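Local structure of ribokinase (Arabidopsis thaliana, 6ILS) at residues N44-G49 and Y54-V59; M125-D128 and V133-A136. The protein phosphorylates D-ribose at O-5 with ATP and a divalent cation, most likely magnesium, yielding ribose 5-phosphate for nucleotide and amino-acid synthesis or the pentose phosphate pathway. One frame throughout, in Å; residues are numbered along the deposited sequence.

Contact 1: N44-G49 and Y54-V59; sequences NQAACG and YPTYFV. With RIB (alpha-D-ribofuranose), chain F.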
ATOM      1  N   ASN B  44       9.995   0.827  14.123  1.00 15.12           N
ATOM      2  CA  ASN B  44      10.695   2.115  14.275  1.00 17.55           C
ATOM      3  C   ASN B  44      11.633   2.095  15.459  1.00 18.67           C
ATOM      4  O   ASN B  44      12.776   2.540  15.380  1.00 15.36           O
ATOM      5  CB  ASN B  44       9.719   3.278  14.461  1.00 17.38           C
ATOM      6  CG  ASN B  44       8.986   3.640  13.198  1.00 17.11           C
ATOM      7  OD1 ASN B  44       9.341   3.202  12.106  1.00 17.85           O
ATOM      8  ND2 ASN B  44       7.973   4.492  13.332  1.00 20.57           N
ATOM      9  N   GLN B  45      11.130   1.621  16.597  1.00 14.61           N
ATOM     10  CA  GLN B  45      11.944   1.605  17.805  1.00 16.56           C
ATOM     11  C   GLN B  45      13.128   0.658  17.675  1.00 17.34           C
ATOM     12  O   GLN B  45      14.236   0.987  18.114  1.00 15.23           O
ATOM     13  CB  GLN B  45      11.046   1.279  19.006  1.00 14.52           C
ATOM     14  CG  GLN B  45      10.082   2.438  19.225  1.00 15.36           C
ATOM     15  CD  GLN B  45       9.143   2.249  20.402  1.00 21.01           C
ATOM     16  OE1 GLN B  45       9.329   1.355  21.228  1.00 17.61           O
ATOM     17  NE2 GLN B  45       8.130   3.097  20.478  1.00 22.70           N
ATOM     18  N   ALA B  46      12.923  -0.503  17.039  1.00 15.54           N
ATOM     19  CA  ALA B  46      14.019  -1.434  16.825  1.00 17.35           C
ATOM     20  C   ALA B  46      15.048  -0.843  15.864  1.00 16.14           C
ATOM     21  O   ALA B  46      16.257  -0.953  16.092  1.00 15.57           O
ATOM     22  CB  ALA B  46      13.498  -2.772  16.283  1.00 14.99           C
ATOM     23  N   ALA B  47      14.568  -0.233  14.779  1.00 15.89           N
ATOM     24  CA  ALA B  47      15.497   0.415  13.842  1.00 15.56           C
ATOM     25  C   ALA B  47      16.351   1.476  14.530  1.00 19.04           C
ATOM     26  O   ALA B  47      17.565   1.572  14.298  1.00 19.35           O
ATOM     27  CB  ALA B  47      14.747   1.027  12.677  1.00 15.96           C
ATOM     28  N   CYS B  48      15.721   2.256  15.399  1.00 15.35           N
ATOM     29  CA  CYS B  48      16.452   3.278  16.148  1.00 16.55           C
ATOM     30  C   CYS B  48      17.557   2.689  17.006  1.00 17.62           C
ATOM     31  O   CYS B  48      18.713   3.115  16.940  1.00 15.22           O
ATOM     32  CB  CYS B  48      15.474   4.076  17.004  1.00 14.06           C
ATOM     33  SG  CYS B  48      16.275   5.274  18.074  1.00 19.10           S
ATOM     34  N   GLY B  49      17.195   1.702  17.812  1.00 13.80           N
ATOM     35  CA  GLY B  49      18.151   1.025  18.658  1.00 16.07           C
ATOM     36  C   GLY B  49      19.328   0.501  17.861  1.00 19.46           C
ATOM     37  O   GLY B  49      20.471   0.722  18.232  1.00 17.78           O
ATOM     38  N   TYR B  54      23.370  -0.390  19.434  1.00 21.24           N
ATOM     39  CA  TYR B  54      23.137  -1.289  20.584  1.00 19.56           C
ATOM     40  C   TYR B  54      22.507  -2.571  20.041  1.00 21.80           C
ATOM     41  O   TYR B  54      21.659  -2.437  19.210  1.00 21.42           O
ATOM     42  CB  TYR B  54      22.261  -0.676  21.667  1.00 21.61           C
ATOM     43  CG  TYR B  54      22.406  -1.431  22.957  1.00 20.58           C
ATOM     44  CD1 TYR B  54      23.467  -1.183  23.801  1.00 22.59           C
ATOM     45  CD2 TYR B  54      21.532  -2.441  23.290  1.00 18.66           C
ATOM     46  CE1 TYR B  54      23.633  -1.896  24.968  1.00 23.90           C
ATOM     47  CE2 TYR B  54      21.687  -3.166  24.449  1.00 23.41           C
ATOM     48  CZ  TYR B  54      22.744  -2.898  25.287  1.00 25.51           C
ATOM     49  OH  TYR B  54      22.893  -3.604  26.431  1.00 27.39           O
ATOM     50  N   PRO B  55      22.963  -3.771  20.452  1.00 20.41           N
ATOM     51  CA  PRO B  55      22.427  -5.032  19.965  1.00 21.66           C
ATOM     52  C   PRO B  55      20.905  -5.001  20.120  1.00 22.13           C
ATOM     53  O   PRO B  55      20.477  -4.923  21.194  1.00 20.90           O
ATOM     54  CB  PRO B  55      22.979  -6.079  20.934  1.00 24.60           C
ATOM     55  CG  PRO B  55      24.206  -5.456  21.498  1.00 27.59           C
ATOM     56  CD  PRO B  55      24.008  -3.966  21.436  1.00 22.29           C
ATOM     57  N   THR B  56      20.186  -5.132  19.014  1.00 19.69           N
ATOM     58  CA  THR B  56      18.731  -4.955  19.045  1.00 19.07           C
ATOM     59  C   THR B  56      17.993  -6.068  18.300  1.00 20.02           C
ATOM     60  O   THR B  56      18.316  -6.365  17.144  1.00 20.57           O
ATOM     61  CB  THR B  56      18.339  -3.595  18.430  1.00 19.38           C
ATOM     62  OG1 THR B  56      18.930  -2.536  19.197  1.00 22.44           O
ATOM     63  CG2 THR B  56      16.827  -3.416  18.425  1.00 19.21           C
ATOM     64  N   TYR B  57      17.014  -6.679  18.965  1.00 17.51           N
ATOM     65  CA  TYR B  57      16.146  -7.689  18.383  1.00 19.35           C
ATOM     66  C   TYR B  57      14.745  -7.123  18.219  1.00 20.66           C
ATOM     67  O   TYR B  57      14.254  -6.416  19.100  1.00 18.22           O
ATOM     68  CB  TYR B  57      16.066  -8.939  19.284  1.00 20.19           C
ATOM     69  CG  TYR B  57      17.306  -9.781  19.245  1.00 21.35           C
ATOM     70  CD1 TYR B  57      18.454  -9.382  19.914  1.00 22.30           C
ATOM     71  CD2 TYR B  57      17.341 -10.965  18.525  1.00 22.28           C
ATOM     72  CE1 TYR B  57      19.603 -10.135  19.868  1.00 28.46           C
ATOM     73  CE2 TYR B  57      18.493 -11.729  18.474  1.00 23.63           C
ATOM     74  CZ  TYR B  57      19.615 -11.312  19.149  1.00 26.65           C
ATOM     75  OH  TYR B  57      20.763 -12.060  19.108  1.00 29.22           O
ATOM     76  N   PHE B  58      14.090  -7.460  17.114  1.00 18.46           N
ATOM     77  CA  PHE B  58      12.691  -7.120  16.927  1.00 17.87           C
ATOM     78  C   PHE B  58      11.886  -8.407  16.932  1.00 19.80           C
ATOM     79  O   PHE B  58      12.161  -9.319  16.146  1.00 18.79           O
ATOM     80  CB  PHE B  58      12.472  -6.346  15.612  1.00 16.98           C
ATOM     81  CG  PHE B  58      11.019  -6.108  15.283  1.00 15.16           C
ATOM     82  CD1 PHE B  58      10.201  -5.409  16.164  1.00 15.46           C
ATOM     83  CD2 PHE B  58      10.482  -6.558  14.097  1.00 15.91           C
ATOM     84  CE1 PHE B  58       8.867  -5.180  15.893  1.00 17.12           C
ATOM     85  CE2 PHE B  58       9.138  -6.330  13.800  1.00 20.69           C
ATOM     86  CZ  PHE B  58       8.326  -5.628  14.696  1.00 18.86           C
ATOM     87  N   VAL B  59      10.914  -8.483  17.837  1.00 19.04           N
ATOM     88  CA  VAL B  59       9.972  -9.591  17.876  1.00 17.74           C
ATOM     89  C   VAL B  59       8.623  -9.134  17.343  1.00 19.45           C
ATOM     90  O   VAL B  59       7.957  -8.252  17.911  1.00 16.66           O
ATOM     91  CB  VAL B  59       9.803 -10.146  19.306  1.00 17.23           C
ATOM     92  CG1 VAL B  59       8.799 -11.318  19.312  1.00 20.02           C
ATOM     93  CG2 VAL B  59      11.146 -10.542  19.872  1.00 19.99           C
TER
HETATM   94  O5  RIB F 402       5.074   6.319  15.371  1.00 23.86           O
HETATM   95  C5  RIB F 402       5.063   6.130  13.981  1.00 29.46           C
HETATM   96  C4  RIB F 402       4.297   5.021  13.645  1.00 31.25           C
HETATM   97  O4  RIB F 402       2.903   5.074  14.222  1.00 37.35           O
HETATM   98  C3  RIB F 402       4.048   5.126  12.079  1.00 35.27           C
HETATM   99  O3  RIB F 402       5.220   4.480  11.382  1.00 32.26           O
HETATM  100  C2  RIB F 402       2.908   4.643  11.866  1.00 35.67           C
HETATM  101  O2  RIB F 402       2.944   3.354  11.134  1.00 29.15           O
HETATM  102  C1  RIB F 402       2.153   4.463  13.343  1.00 36.28           C
HETATM  103  O1  RIB F 402       2.033   3.124  13.658  1.00 29.79           O
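The F58 ring is approached at a slant by the methyl of A46, and the touching point on F58 is its CB, 3.8 Å from A46 CB. The torsion accounts for this: with F58 CG anti to the backbone N (chi1 173°), the ring leads away beyond A46, and it is the root of the side chain that comes closest. The Y54 ring has one face against its own neighbour, P55 CD lying 3.3 Å above its plane toward the rim, while its hydroxyl bonds the backbone oxygen of P3.

These groups belong to helix 41-51 and strand 56-63, consecutive elements that run antiparallel at 167°, their local axes approaching to 7.9 Å. So close a fit follows from the helix residues that face the strand, A46 and G49. T56 fills the space between them: its CG2 lies 3.4 Å from A46 O, and its OG1 is 3.3 Å from G49 C. A CB built on G49 would collide with that OG1, so the absence of a side chain is a condition of the packing. The same hydroxyl donates to Y54 O at 2.7 Å, from above the carbonyl plane (44° out of it). Beside it, Y54 N makes a long, weak bond of 3.3 Å to G49 O.

On another side of the helix, N44 ND2 points to ribose O3, a weak bond at 3.4 Å, and also donates to D259 OD2; Q45 NE2 reaches D259 OD1. N44 lies in the Gly-Gly-Lys-Gly-Ala-Asn segment of the PfkB kinases. The chemistry is thus divided by face: small groups and a threonine hydroxyl bonded to the carbonyl of Y54 seat the helix on the sheet, while amide side chains join it to the sugar and to the predicted proton acceptor.

Contact 2: M125-D128 and V133-A136; sequences MSDD and VRNA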
ATOM      1  N   MET B 125       2.177 -17.357  24.279  1.00 38.81           N
ATOM      2  CA  MET B 125       3.539 -17.288  23.775  1.00 41.39           C
ATOM      3  C   MET B 125       4.319 -18.507  24.216  1.00 44.97           C
ATOM      4  O   MET B 125       4.328 -18.838  25.399  1.00 45.51           O
ATOM      5  CB  MET B 125       4.231 -16.025  24.275  1.00 42.08           C
ATOM      6  CG  MET B 125       3.530 -14.756  23.856  1.00 41.32           C
ATOM      7  SD  MET B 125       4.039 -14.271  22.205  1.00 46.31           S
ATOM      8  CE  MET B 125       5.696 -13.675  22.557  1.00 39.45           C
ATOM      9  N   SER B 126       4.980 -19.174  23.273  1.00 51.25           N
ATOM     10  CA  SER B 126       5.827 -20.314  23.628  1.00 54.69           C
ATOM     11  C   SER B 126       7.075 -19.822  24.348  1.00 56.39           C
ATOM     12  O   SER B 126       7.484 -18.676  24.171  1.00 53.33           O
ATOM     13  CB  SER B 126       6.218 -21.122  22.394  1.00 56.58           C
ATOM     14  OG  SER B 126       7.298 -20.505  21.722  1.00 59.17           O
ATOM     15  N   ASP B 127       7.686 -20.695  25.144  1.00 60.90           N
ATOM     16  CA  ASP B 127       8.782 -20.287  26.012  1.00 58.42           C
ATOM     17  C   ASP B 127      10.082 -19.993  25.263  1.00 56.91           C
ATOM     18  O   ASP B 127      11.020 -19.421  25.839  1.00 57.08           O
ATOM     19  CB  ASP B 127       9.031 -21.351  27.077  1.00 61.74           C
ATOM     20  CG  ASP B 127       8.224 -21.108  28.335  1.00 65.18           C
ATOM     21  OD1 ASP B 127       7.071 -21.578  28.405  1.00 70.28           O
ATOM     22  OD2 ASP B 127       8.737 -20.426  29.244  1.00 64.70           O
ATOM     23  N   ASP B 128      10.140 -20.356  23.985  1.00 57.17           N
ATOM     24  CA  ASP B 128      11.288 -19.969  23.185  1.00 56.98           C
ATOM     25  C   ASP B 128      10.893 -18.860  22.226  1.00 54.73           C
ATOM     26  O   ASP B 128      11.708 -18.398  21.429  1.00 55.81           O
ATOM     27  CB  ASP B 128      11.883 -21.170  22.445  1.00 62.76           C
ATOM     28  CG  ASP B 128      13.021 -21.834  23.230  1.00 67.09           C
ATOM     29  OD1 ASP B 128      14.116 -21.236  23.325  1.00 68.21           O
ATOM     30  OD2 ASP B 128      12.818 -22.948  23.762  1.00 74.05           O
ATOM     31  N   VAL B 133      13.179 -12.445  25.310  1.00 26.17           N
ATOM     32  CA  VAL B 133      12.842 -11.396  26.263  1.00 27.01           C
ATOM     33  C   VAL B 133      13.472 -11.713  27.613  1.00 29.57           C
ATOM     34  O   VAL B 133      13.885 -10.812  28.342  1.00 24.08           O
ATOM     35  CB  VAL B 133      11.306 -11.180  26.400  1.00 28.25           C
ATOM     36  CG1 VAL B 133      10.670 -11.011  25.021  1.00 26.59           C
ATOM     37  CG2 VAL B 133      10.629 -12.299  27.159  1.00 35.06           C
ATOM     38  N   ARG B 134      13.600 -12.999  27.923  1.00 29.15           N
ATOM     39  CA  ARG B 134      14.254 -13.399  29.159  1.00 29.61           C
ATOM     40  C   ARG B 134      15.759 -13.123  29.138  1.00 31.81           C
ATOM     41  O   ARG B 134      16.397 -13.046  30.190  1.00 29.57           O
ATOM     42  CB  ARG B 134      13.981 -14.884  29.443  1.00 33.10           C
ATOM     43  CG  ARG B 134      12.539 -15.135  29.855  1.00 37.28           C
ATOM     44  CD  ARG B 134      12.339 -16.546  30.350  1.00 45.60           C
ATOM     45  NE  ARG B 134      10.945 -16.805  30.691  1.00 49.61           N
ATOM     46  CZ  ARG B 134      10.118 -17.551  29.963  1.00 53.81           C
ATOM     47  NH1 ARG B 134       8.866 -17.731  30.366  1.00 51.77           N
ATOM     48  NH2 ARG B 134      10.545 -18.129  28.844  1.00 52.53           N
ATOM     49  N   ASN B 135      16.331 -12.973  27.948  1.00 27.89           N
ATOM     50  CA  ASN B 135      17.752 -12.633  27.835  1.00 27.58           C
ATOM     51  C   ASN B 135      18.005 -11.145  27.595  1.00 25.94           C
ATOM     52  O   ASN B 135      19.148 -10.734  27.415  1.00 27.14           O
ATOM     53  CB  ASN B 135      18.416 -13.430  26.707  1.00 34.22           C
ATOM     54  CG  ASN B 135      18.525 -14.907  27.020  1.00 39.37           C
ATOM     55  OD1 ASN B 135      18.375 -15.323  28.168  1.00 43.22           O
ATOM     56  ND2 ASN B 135      18.805 -15.708  25.997  1.00 42.60           N
ATOM     57  N   ALA B 136      16.949 -10.338  27.586  1.00 26.22           N
ATOM     58  CA  ALA B 136      17.098  -8.928  27.221  1.00 23.20           C
ATOM     59  C   ALA B 136      17.841  -8.121  28.291  1.00 28.19           C
ATOM     60  O   ALA B 136      17.862  -8.498  29.465  1.00 28.13           O
ATOM     61  CB  ALA B 136      15.738  -8.310  26.965  1.00 21.17           C
TER
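D127 and R134 bridge the surface turn that leads from the loop after helix 116-119 into the short helix 131-134, just before strand 138-143 of the large sheet. A salt bridge between their side chains is the direct link between 125-128 and 133-136, whose nearest CA atoms, those of D127 and R134, are still 9.3 Å apart.

A single carboxylate oxygen does the work. D127 OD2 sits 2.9 Å from R134 NH1 and 3.0 Å from R134 NH2, almost equally far from both terminal nitrogens but displaced from the guanidinium plane. Shared between two nitrogens and lying off their plane, OD2 is met by bent bonds: the N-H...O angle is 122° at NH1 and much the same at NH2, so both are weak. Carboxylate and guanidinium planes are nonetheless only 9° apart. D127 O is also near, 3.3 Å from R134 NH2.

R134 spans the distance because its CG is anti to the carbonyl carbon (chi1 -71°) and the chain is then extended from CG to NE, which carries the guanidinium out to the turn. Beneath this outer link V133 packs on V8 and on helix 147-158, and A136 on V6; separately, the backbone N of M125 is bonded to Q152 OE1.

An alanine here removes the guanidinium, so the D127 carboxylate would probably be left without a cationic partner on this segment and freer to turn, with the side-chain tie across the turn gone. D128 OD1 also lies close to E131 OE1, a pair of like charges. At this surface site, two bent bonds to one oxygen suggest a pairing held more by opposite charge than by hydrogen-bond direction, and R134 may partly offset the acidic surroundings.

Overall arrangement
Along the chain the two contacts come in series, 44-49/54-59 closing before 125-128/133-136 opens. Their centres are 16 Å apart and their nearest atoms about 5 Å, without touching. The nine-stranded sheet joins them: strands 56-63 and 5-8 are neighbours in it, and Y57, which points away from helix 41-51, and V59 both touch I132 of helix 131-134. Because V7 meets A46 of contact 1 while its neighbours V6 and V8 meet A136 and V133 of contact 2, the two contacts are consistent with lying on opposite faces of the sheet, contact 1 buried, with N44 in the ribose pocket, and contact 2 at the surface, away from the annotated sites.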